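Long-range contacts in protein phosphatase 2C (Toxoplasma gondii, PDB 3D8K), which probably removes phosphate from phosphoserine and phosphothreonine residues of proteins, with manganese as its cofactor: residues S20-P25 / E39-G44; Q205-V210 / Q245-A250; V124-V129 / F258-D263. All blocks are in the same frame, centred on the assembly; numbering follows the deposited sequence.

In the fold
Contacts 1 and 3 involve the same six-stranded antiparallel sheet. They sit at its two outermost strands within the chain, 22-26 in contact 1 and 253-259 in contact 3. Their centres are 24 Å apart, and their nearest atoms about 13 Å. Contact 2 lies further from the centre of the chain, among loops beside helix 198-206. Its centre is 34 Å from that of contact 1 and 33 Å from that of contact 3. Along the sequence, contact 2 is nested inside the loop that contact 3 closes, while contact 1 comes before both. The sulfate bound at Q205 belongs to contact 2 and probably comes from the crystallisation liquor.

Contact 1: residues S20-P25 / E39-G44; sequences SRNRRP and EGMLRG
M41, present as selenomethionine, lays its side chain along the carbonyl oxygen of S20. Its CB is 3.5 Å from N22 OD1. CG is the next atom out and lies 3.2 Å from S20 O. SE is at the same distance from that oxygen. CE ends the chain near S20 O as well, with S20 OG 4.0 Å away. CG is anti to the backbone N (chi1 -177°) and the chain stays extended beyond it, which carries the selenium and methyl past the S20 peptide.

The backbones form the antiparallel hairpin of strands 22-26 and 35-41, at one edge of the six-stranded sheet of this PP2C fold. R23 and G40 make a non-hydrogen-bonded pair, with their CA atoms 4.1 Å apart. One backbone bond lies on either side of it: M41 N to N22 O at 3.2 Å, and R24 N to E39 O at 3.0 Å. Past the strand, G44 N donates to S20 OG at 3.3 Å. Strand 48-55 continues the sheet beyond 35-41, and helix 10-18 touches N22 and R24.

R21 and R43 run side by side and point the same way. The modelled overlap near R21 CD is too close, so their exact spacing is doubtful. R21 NH1 has its own partner in T19 OG1. The chemistry implies that the two backbone bonds and the G44 N to S20 OG bond hold this end of the hairpin. The M41 side chain only packs against S20 O, and the paired arginines add no evident attraction.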
loop_
_atom_site.group_PDB
_atom_site.type_symbol
_atom_site.label_atom_id
_atom_site.label_comp_id
_atom_site.label_asym_id
_atom_site.label_seq_id
_atom_site.Cartn_x
_atom_site.Cartn_y
_atom_site.Cartn_z
ATOM N N SER C 20 -0.869 -4.719 -8.927
ATOM C CA SER C 20 -0.867 -4.011 -10.209
ATOM C C SER C 20 -1.124 -4.771 -11.503
ATOM O O SER C 20 -1.278 -4.150 -12.550
ATOM C CB SER C 20 0.453 -3.257 -10.378
ATOM O OG SER C 20 0.548 -2.696 -11.676
ATOM N N ARG C 21 -1.169 -6.095 -11.461
ATOM C CA ARG C 21 -1.360 -6.825 -12.697
ATOM C C ARG C 21 -2.262 -8.033 -12.631
ATOM O O ARG C 21 -2.555 -8.556 -11.562
ATOM C CB ARG C 21 -0.012 -7.260 -13.226
ATOM C CG ARG C 21 1.146 -6.719 -12.441
ATOM C CD ARG C 21 2.190 -7.793 -12.366
ATOM N NE ARG C 21 1.649 -8.957 -11.685
ATOM C CZ ARG C 21 1.257 -8.937 -10.418
ATOM N NH1 ARG C 21 1.367 -7.808 -9.719
ATOM N NH2 ARG C 21 0.735 -10.027 -9.864
ATOM N N ASN C 22 -2.673 -8.479 -13.810
ATOM C CA ASN C 22 -3.550 -9.624 -13.958
ATOM C C ASN C 22 -3.638 -9.963 -15.438
ATOM O O ASN C 22 -3.120 -9.244 -16.281
ATOM C CB ASN C 22 -4.948 -9.290 -13.435
ATOM C CG ASN C 22 -5.493 -7.998 -14.015
ATOM O OD1 ASN C 22 -5.291 -6.917 -13.453
ATOM N ND2 ASN C 22 -6.174 -8.099 -15.156
ATOM N N ARG C 23 -4.290 -11.073 -15.738
ATOM C CA ARG C 23 -4.504 -11.529 -17.098
ATOM C C ARG C 23 -5.567 -12.587 -16.956
ATOM O O ARG C 23 -5.367 -13.566 -16.260
ATOM C CB ARG C 23 -3.228 -12.127 -17.710
ATOM C CG ARG C 23 -2.225 -12.681 -16.714
ATOM C CD ARG C 23 -1.218 -11.603 -16.349
ATOM N NE ARG C 23 -0.207 -12.021 -15.381
ATOM C CZ ARG C 23 -0.463 -12.413 -14.135
ATOM N NH1 ARG C 23 -1.712 -12.460 -13.678
ATOM N NH2 ARG C 23 0.541 -12.738 -13.329
ATOM N N ARG C 24 -6.711 -12.398 -17.592
ATOM C CA ARG C 24 -7.758 -13.390 -17.473
ATOM C C ARG C 24 -8.156 -14.012 -18.787
ATOM O O ARG C 24 -8.941 -13.451 -19.538
ATOM C CB ARG C 24 -8.976 -12.775 -16.804
ATOM C CG ARG C 24 -8.701 -12.392 -15.376
ATOM C CD ARG C 24 -9.140 -10.984 -15.097
ATOM N NE ARG C 24 -8.647 -10.558 -13.802
ATOM C CZ ARG C 24 -8.806 -11.264 -12.695
ATOM N NH1 ARG C 24 -9.448 -12.423 -12.743
ATOM N NH2 ARG C 24 -8.324 -10.818 -11.545
ATOM N N PRO C 25 -7.570 -15.168 -19.110
ATOM C CA PRO C 25 -7.913 -15.836 -20.360
ATOM C C PRO C 25 -9.228 -16.593 -20.224
ATOM O O PRO C 25 -9.585 -17.037 -19.141
ATOM C CB PRO C 25 -6.730 -16.793 -20.574
ATOM C CG PRO C 25 -5.593 -16.079 -19.949
ATOM C CD PRO C 25 -6.228 -15.589 -18.663
ATOM N N GLU C 39 -8.910 -9.460 -20.578
ATOM C CA GLU C 39 -8.389 -8.253 -19.964
ATOM C C GLU C 39 -7.119 -8.535 -19.169
ATOM O O GLU C 39 -6.988 -9.584 -18.544
ATOM C CB GLU C 39 -9.448 -7.648 -19.038
ATOM C CG GLU C 39 -8.892 -6.675 -18.004
ATOM C CD GLU C 39 -9.342 -5.252 -18.223
ATOM O OE1 GLU C 39 -8.942 -4.665 -19.247
ATOM O OE2 GLU C 39 -10.089 -4.724 -17.369
ATOM N N GLY C 40 -6.196 -7.584 -19.199
ATOM C CA GLY C 40 -4.942 -7.704 -18.478
ATOM C C GLY C 40 -4.471 -6.309 -18.104
ATOM O O GLY C 40 -4.953 -5.323 -18.682
HETATM N N MSE C 41 -3.541 -6.214 -17.156
HETATM C CA MSE C 41 -3.016 -4.927 -16.715
HETATM C C MSE C 41 -1.496 -4.979 -16.509
HETATM O O MSE C 41 -1.009 -5.592 -15.560
HETATM C CB MSE C 41 -3.699 -4.519 -15.410
HETATM C CG MSE C 41 -3.285 -3.164 -14.875
HETATM SE SE MSE C 41 -4.142 -2.856 -13.114
HETATM C CE MSE C 41 -3.110 -1.230 -12.605
ATOM N N LEU C 42 -0.749 -4.354 -17.406
ATOM C CA LEU C 42 0.707 -4.333 -17.297
ATOM C C LEU C 42 1.034 -3.557 -16.038
ATOM O O LEU C 42 0.416 -2.515 -15.784
ATOM C CB LEU C 42 1.323 -3.599 -18.484
ATOM C CG LEU C 42 0.916 -4.021 -19.891
ATOM C CD1 LEU C 42 1.495 -3.023 -20.903
ATOM C CD2 LEU C 42 1.383 -5.458 -20.146
ATOM N N ARG C 43 1.998 -4.026 -15.251
ATOM C CA ARG C 43 2.316 -3.294 -14.038
ATOM C C ARG C 43 2.911 -1.945 -14.370
ATOM O O ARG C 43 3.529 -1.760 -15.421
ATOM C CB ARG C 43 3.249 -4.092 -13.120
ATOM C CG ARG C 43 4.635 -4.380 -13.639
ATOM C CD ARG C 43 5.345 -5.361 -12.705
ATOM N NE ARG C 43 4.928 -6.750 -12.913
ATOM C CZ ARG C 43 5.064 -7.727 -12.013
ATOM N NH1 ARG C 43 5.597 -7.482 -10.822
ATOM N NH2 ARG C 43 4.683 -8.962 -12.313
ATOM N N GLY C 44 2.691 -0.992 -13.473
ATOM C CA GLY C 44 3.197 0.351 -13.669
ATOM C C GLY C 44 2.470 1.054 -14.793
ATOM O O GLY C 44 3.011 1.981 -15.387
#

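Contact 2: residues Q205-V210 / Q245-A250; sequences QAAGGV and QDLVSA. With SO4 (sulfate ion), chain G.
A207 and G209 face Q245 and L247 across two irregular backbones. The CA atoms of A207 and Q245 are 6.2 Å apart, and those of G209 and L247 are 5.9 Å apart. Residues 205-210 are the C-terminal end of helix 198-206 and the glycine turn after it. G208 is the first residue to leave helical angles, with a positive phi of 106°. Residues 245-250 have no regular structure and belong to the loop leading into strand 253-259. The position, between strands 185-188 and 253-259, is consistent with the flap region of PP2C phosphatases.

L247 reaches the turn with its forked end. Its CG is anti to the carbonyl carbon (chi1 -61°), and this places CG so that, with chi2 extended, the methyls meet the turn. CD1 rests on G209 CA at 3.5 Å. CD2 meets A207 CB at 3.6 Å and also touches the backbone N of G209. A207 CB touches both L247 and Q245, whose CG approaches it at 3.9 Å. The side-chain meetings are apolar. L247 is anchored separately, since its carbonyl oxygen accepts a bond from R203 NH1 of the same helix. L220 packs against L247 as well.

The Q205 side chain leaves the backbone away from 245-250, and its amide reaches a sulfate ion that R201 NH1 also binds. Q205 NE2 donates weakly to sulfate O1, over 3.3 Å and with a bent N-H...O angle of 130°.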
loop_
_atom_site.group_PDB
_atom_site.type_symbol
_atom_site.label_atom_id
_atom_site.label_comp_id
_atom_site.label_asym_id
_atom_site.label_seq_id
_atom_site.Cartn_x
_atom_site.Cartn_y
_atom_site.Cartn_z
ATOM N N GLN C 205 4.815 -14.230 -52.359
ATOM C CA GLN C 205 5.183 -14.744 -53.672
ATOM C C GLN C 205 6.495 -14.220 -54.230
ATOM O O GLN C 205 7.144 -14.873 -55.052
ATOM C CB GLN C 205 4.027 -14.530 -54.658
ATOM C CG GLN C 205 2.963 -15.635 -54.505
ATOM C CD GLN C 205 1.729 -15.456 -55.380
ATOM O OE1 GLN C 205 0.964 -16.396 -55.578
ATOM N NE2 GLN C 205 1.525 -14.253 -55.885
ATOM N N ALA C 206 6.904 -13.052 -53.763
ATOM C CA ALA C 206 8.148 -12.473 -54.229
ATOM C C ALA C 206 9.259 -13.048 -53.373
ATOM O O ALA C 206 10.433 -12.958 -53.718
ATOM C CB ALA C 206 8.106 -10.958 -54.097
ATOM N N ALA C 207 8.884 -13.644 -52.249
ATOM C CA ALA C 207 9.871 -14.218 -51.347
ATOM C C ALA C 207 10.183 -15.668 -51.719
ATOM O O ALA C 207 11.082 -16.282 -51.146
ATOM C CB ALA C 207 9.370 -14.129 -49.914
ATOM N N GLY C 208 9.430 -16.207 -52.676
ATOM C CA GLY C 208 9.641 -17.572 -53.112
ATOM C C GLY C 208 8.608 -18.578 -52.654
ATOM O O GLY C 208 8.495 -19.654 -53.227
ATOM N N GLY C 209 7.850 -18.246 -51.622
ATOM C CA GLY C 209 6.848 -19.181 -51.143
ATOM C C GLY C 209 5.708 -19.330 -52.130
ATOM O O GLY C 209 5.421 -18.400 -52.872
ATOM N N VAL C 210 5.041 -20.477 -52.150
ATOM C CA VAL C 210 3.955 -20.637 -53.100
ATOM C C VAL C 210 2.636 -21.067 -52.464
ATOM O O VAL C 210 2.595 -21.950 -51.595
ATOM C CB VAL C 210 4.341 -21.645 -54.266
ATOM C CG1 VAL C 210 5.828 -21.875 -54.288
ATOM C CG2 VAL C 210 3.602 -22.946 -54.140
ATOM N N GLN C 245 14.197 -15.192 -46.010
ATOM C CA GLN C 245 13.064 -14.286 -45.995
ATOM C C GLN C 245 11.941 -15.042 -45.319
ATOM O O GLN C 245 11.667 -16.180 -45.686
ATOM C CB GLN C 245 12.635 -13.960 -47.418
ATOM C CG GLN C 245 12.021 -12.605 -47.568
ATOM C CD GLN C 245 13.038 -11.597 -48.030
ATOM O OE1 GLN C 245 13.395 -10.669 -47.300
ATOM N NE2 GLN C 245 13.527 -11.778 -49.257
ATOM N N ASP C 246 11.297 -14.433 -44.331
ATOM C CA ASP C 246 10.191 -15.104 -43.664
ATOM C C ASP C 246 9.010 -15.155 -44.613
ATOM O O ASP C 246 8.479 -14.121 -44.988
ATOM C CB ASP C 246 9.781 -14.349 -42.399
ATOM C CG ASP C 246 10.694 -14.644 -41.217
ATOM O OD1 ASP C 246 10.503 -14.037 -40.138
ATOM O OD2 ASP C 246 11.597 -15.489 -41.368
ATOM N N LEU C 247 8.608 -16.348 -45.031
ATOM C CA LEU C 247 7.459 -16.441 -45.915
ATOM C C LEU C 247 6.261 -16.092 -45.031
ATOM O O LEU C 247 5.444 -15.252 -45.382
ATOM C CB LEU C 247 7.334 -17.847 -46.505
ATOM C CG LEU C 247 8.520 -18.325 -47.361
ATOM C CD1 LEU C 247 8.222 -19.705 -47.920
ATOM C CD2 LEU C 247 8.791 -17.351 -48.501
ATOM N N VAL C 248 6.173 -16.735 -43.874
ATOM C CA VAL C 248 5.106 -16.436 -42.930
ATOM C C VAL C 248 5.695 -15.505 -41.872
ATOM O O VAL C 248 6.352 -15.948 -40.938
ATOM C CB VAL C 248 4.580 -17.701 -42.219
ATOM C CG1 VAL C 248 3.664 -17.293 -41.064
ATOM C CG2 VAL C 248 3.834 -18.592 -43.204
ATOM N N SER C 249 5.458 -14.211 -42.022
ATOM C CA SER C 249 5.989 -13.233 -41.086
ATOM C C SER C 249 5.333 -13.300 -39.701
ATOM O O SER C 249 4.205 -13.779 -39.545
ATOM C CB SER C 249 5.816 -11.830 -41.675
ATOM O OG SER C 249 6.363 -10.840 -40.823
ATOM N N ALA C 250 6.064 -12.842 -38.692
ATOM C CA ALA C 250 5.547 -12.781 -37.327
ATOM C C ALA C 250 5.689 -11.311 -36.903
ATOM O O ALA C 250 5.639 -10.963 -35.726
ATOM C CB ALA C 250 6.334 -13.692 -36.404
HETATM S S SO4 G . -0.924 -11.707 -57.850
HETATM O O1 SO4 G . 0.331 -12.332 -58.284
HETATM O O2 SO4 G . -1.459 -10.880 -58.954
HETATM O O3 SO4 G . -1.897 -12.749 -57.508
HETATM O O4 SO4 G . -0.651 -10.859 -56.678
#

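Contact 3: residues V124-V129 / F258-D263; sequences VGRQIV and FAYPGD
R126 joins the turn before strand 127-129 to D263 and F258 through both its carbonyl and its guanidinium. R126 O accepts a weak bond from F258 N at 3.4 Å. The side chain then runs across the F258 ring at about a right angle, with CD 3.7 Å from CZ and NE over one face. The cation is far from the ring centre, so any cation-pi attraction is weak at most.

At the tip, NH2 forms a salt bridge to D263 OD2 at 3.1 Å. The guanidinium and carboxylate planes are 61° apart, so the two groups do not pair flat. NH2 also bonds to S182 OG, and D263 OD1 is bonded to the same hydroxyl. S182 therefore ties both charged groups together.

D263 OD2 has a second donor. Y260 N reaches it at 2.7 Å, on the anti side and 35° out of the carboxylate plane. These donors would probably favour the charged carboxylate, while Y260 O, close to OD2 without a bond, would oppose it. Y260 to D263 is a type II beta turn, closed by D263 N to Y260 O at 3.0 Å. It follows strand 253-259, one of the two outermost strands of the six-stranded sheet of the PP2C fold within this chain. Strand 127-129, part of a small three-stranded sheet, is tied to that edge by backbone bonding between I128 and T256.

The Y260 ring lies obliquely beside R126 NH2. Its hydroxyl is bonded to D158 OD2. F258 meets the ring of F155 edge-to-face, and I128 CD1 packs on F258 CB at 4.0 Å.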
loop_
_atom_site.group_PDB
_atom_site.type_symbol
_atom_site.label_atom_id
_atom_site.label_comp_id
_atom_site.label_asym_id
_atom_site.label_seq_id
_atom_site.Cartn_x
_atom_site.Cartn_y
_atom_site.Cartn_z
ATOM N N VAL C 124 -5.696 10.795 -39.874
ATOM C CA VAL C 124 -6.431 10.456 -41.078
ATOM C C VAL C 124 -7.741 9.860 -40.586
ATOM O O VAL C 124 -7.808 8.671 -40.235
ATOM C CB VAL C 124 -5.735 9.374 -41.932
ATOM C CG1 VAL C 124 -6.591 9.059 -43.153
ATOM C CG2 VAL C 124 -4.373 9.838 -42.360
ATOM N N GLY C 125 -8.770 10.699 -40.562
ATOM C CA GLY C 125 -10.085 10.265 -40.133
ATOM C C GLY C 125 -10.086 9.164 -39.096
ATOM O O GLY C 125 -10.392 8.003 -39.410
ATOM N N ARG C 126 -9.727 9.529 -37.870
ATOM C CA ARG C 126 -9.702 8.606 -36.732
ATOM C C ARG C 126 -8.392 7.864 -36.505
ATOM O O ARG C 126 -8.040 7.579 -35.371
ATOM C CB ARG C 126 -10.853 7.589 -36.819
ATOM C CG ARG C 126 -11.745 7.515 -35.580
ATOM C CD ARG C 126 -12.357 8.860 -35.241
ATOM N NE ARG C 126 -13.182 8.799 -34.037
ATOM C CZ ARG C 126 -14.493 8.588 -34.034
ATOM N NH1 ARG C 126 -15.142 8.422 -35.176
ATOM N NH2 ARG C 126 -15.155 8.540 -32.891
ATOM N N GLN C 127 -7.659 7.552 -37.561
ATOM C CA GLN C 127 -6.400 6.851 -37.370
ATOM C C GLN C 127 -5.333 7.864 -37.060
ATOM O O GLN C 127 -5.271 8.907 -37.672
ATOM C CB GLN C 127 -5.994 6.075 -38.618
ATOM C CG GLN C 127 -5.044 4.903 -38.310
ATOM C CD GLN C 127 -4.746 4.016 -39.521
ATOM O OE1 GLN C 127 -5.575 3.858 -40.428
ATOM N NE2 GLN C 127 -3.567 3.414 -39.523
ATOM N N ILE C 128 -4.490 7.561 -36.094
ATOM C CA ILE C 128 -3.425 8.473 -35.744
ATOM C C ILE C 128 -2.178 8.100 -36.536
ATOM O O ILE C 128 -1.670 6.975 -36.440
ATOM C CB ILE C 128 -3.151 8.412 -34.230
ATOM C CG1 ILE C 128 -4.380 8.937 -33.480
ATOM C CG2 ILE C 128 -1.896 9.195 -33.888
ATOM C CD1 ILE C 128 -4.292 8.826 -31.996
ATOM N N VAL C 129 -1.710 9.034 -37.355
ATOM C CA VAL C 129 -0.510 8.797 -38.148
ATOM C C VAL C 129 0.680 8.919 -37.205
ATOM O O VAL C 129 0.775 9.860 -36.420
ATOM C CB VAL C 129 -0.376 9.824 -39.305
ATOM C CG1 VAL C 129 0.925 9.597 -40.060
ATOM C CG2 VAL C 129 -1.556 9.693 -40.253
ATOM N N PHE C 258 -7.876 6.844 -32.092
ATOM C CA PHE C 258 -8.411 7.398 -30.857
ATOM C C PHE C 258 -9.912 7.190 -30.936
ATOM O O PHE C 258 -10.470 7.100 -32.023
ATOM C CB PHE C 258 -8.100 8.884 -30.708
ATOM C CG PHE C 258 -8.792 9.743 -31.699
ATOM C CD1 PHE C 258 -8.420 9.726 -33.034
ATOM C CD2 PHE C 258 -9.833 10.565 -31.305
ATOM C CE1 PHE C 258 -9.078 10.514 -33.966
ATOM C CE2 PHE C 258 -10.504 11.360 -32.228
ATOM C CZ PHE C 258 -10.122 11.335 -33.567
ATOM N N ALA C 259 -10.558 7.086 -29.786
ATOM C CA ALA C 259 -11.992 6.880 -29.735
ATOM C C ALA C 259 -12.543 7.768 -28.662
ATOM O O ALA C 259 -11.918 7.966 -27.628
ATOM C CB ALA C 259 -12.309 5.453 -29.405
ATOM N N TYR C 260 -13.730 8.298 -28.913
ATOM C CA TYR C 260 -14.383 9.183 -27.970
ATOM C C TYR C 260 -15.129 8.329 -26.964
ATOM O O TYR C 260 -15.450 7.180 -27.257
ATOM C CB TYR C 260 -15.360 10.086 -28.727
ATOM C CG TYR C 260 -14.716 11.109 -29.651
ATOM C CD1 TYR C 260 -13.899 12.110 -29.143
ATOM C CD2 TYR C 260 -14.968 11.104 -31.032
ATOM C CE1 TYR C 260 -13.345 13.086 -29.972
ATOM C CE2 TYR C 260 -14.423 12.078 -31.875
ATOM C CZ TYR C 260 -13.609 13.074 -31.336
ATOM O OH TYR C 260 -13.070 14.076 -32.145
ATOM N N PRO C 261 -15.374 8.851 -25.748
ATOM C CA PRO C 261 -16.111 8.060 -24.755
ATOM C C PRO C 261 -17.484 7.803 -25.366
ATOM O O PRO C 261 -18.041 8.671 -26.040
ATOM C CB PRO C 261 -16.169 8.986 -23.555
ATOM C CG PRO C 261 -14.882 9.691 -23.636
ATOM C CD PRO C 261 -14.755 10.022 -25.110
ATOM N N GLY C 262 -18.019 6.610 -25.154
ATOM C CA GLY C 262 -19.295 6.288 -25.746
ATOM C C GLY C 262 -19.059 5.330 -26.892
ATOM O O GLY C 262 -19.988 4.664 -27.343
ATOM N N ASP C 263 -17.815 5.261 -27.371
ATOM C CA ASP C 263 -17.470 4.341 -28.459
ATOM C C ASP C 263 -17.235 2.919 -27.908
ATOM O O ASP C 263 -17.055 2.732 -26.700
ATOM C CB ASP C 263 -16.216 4.816 -29.217
ATOM C CG ASP C 263 -16.454 6.091 -30.045
ATOM O OD1 ASP C 263 -17.593 6.329 -30.486
ATOM O OD2 ASP C 263 -15.488 6.850 -30.273
#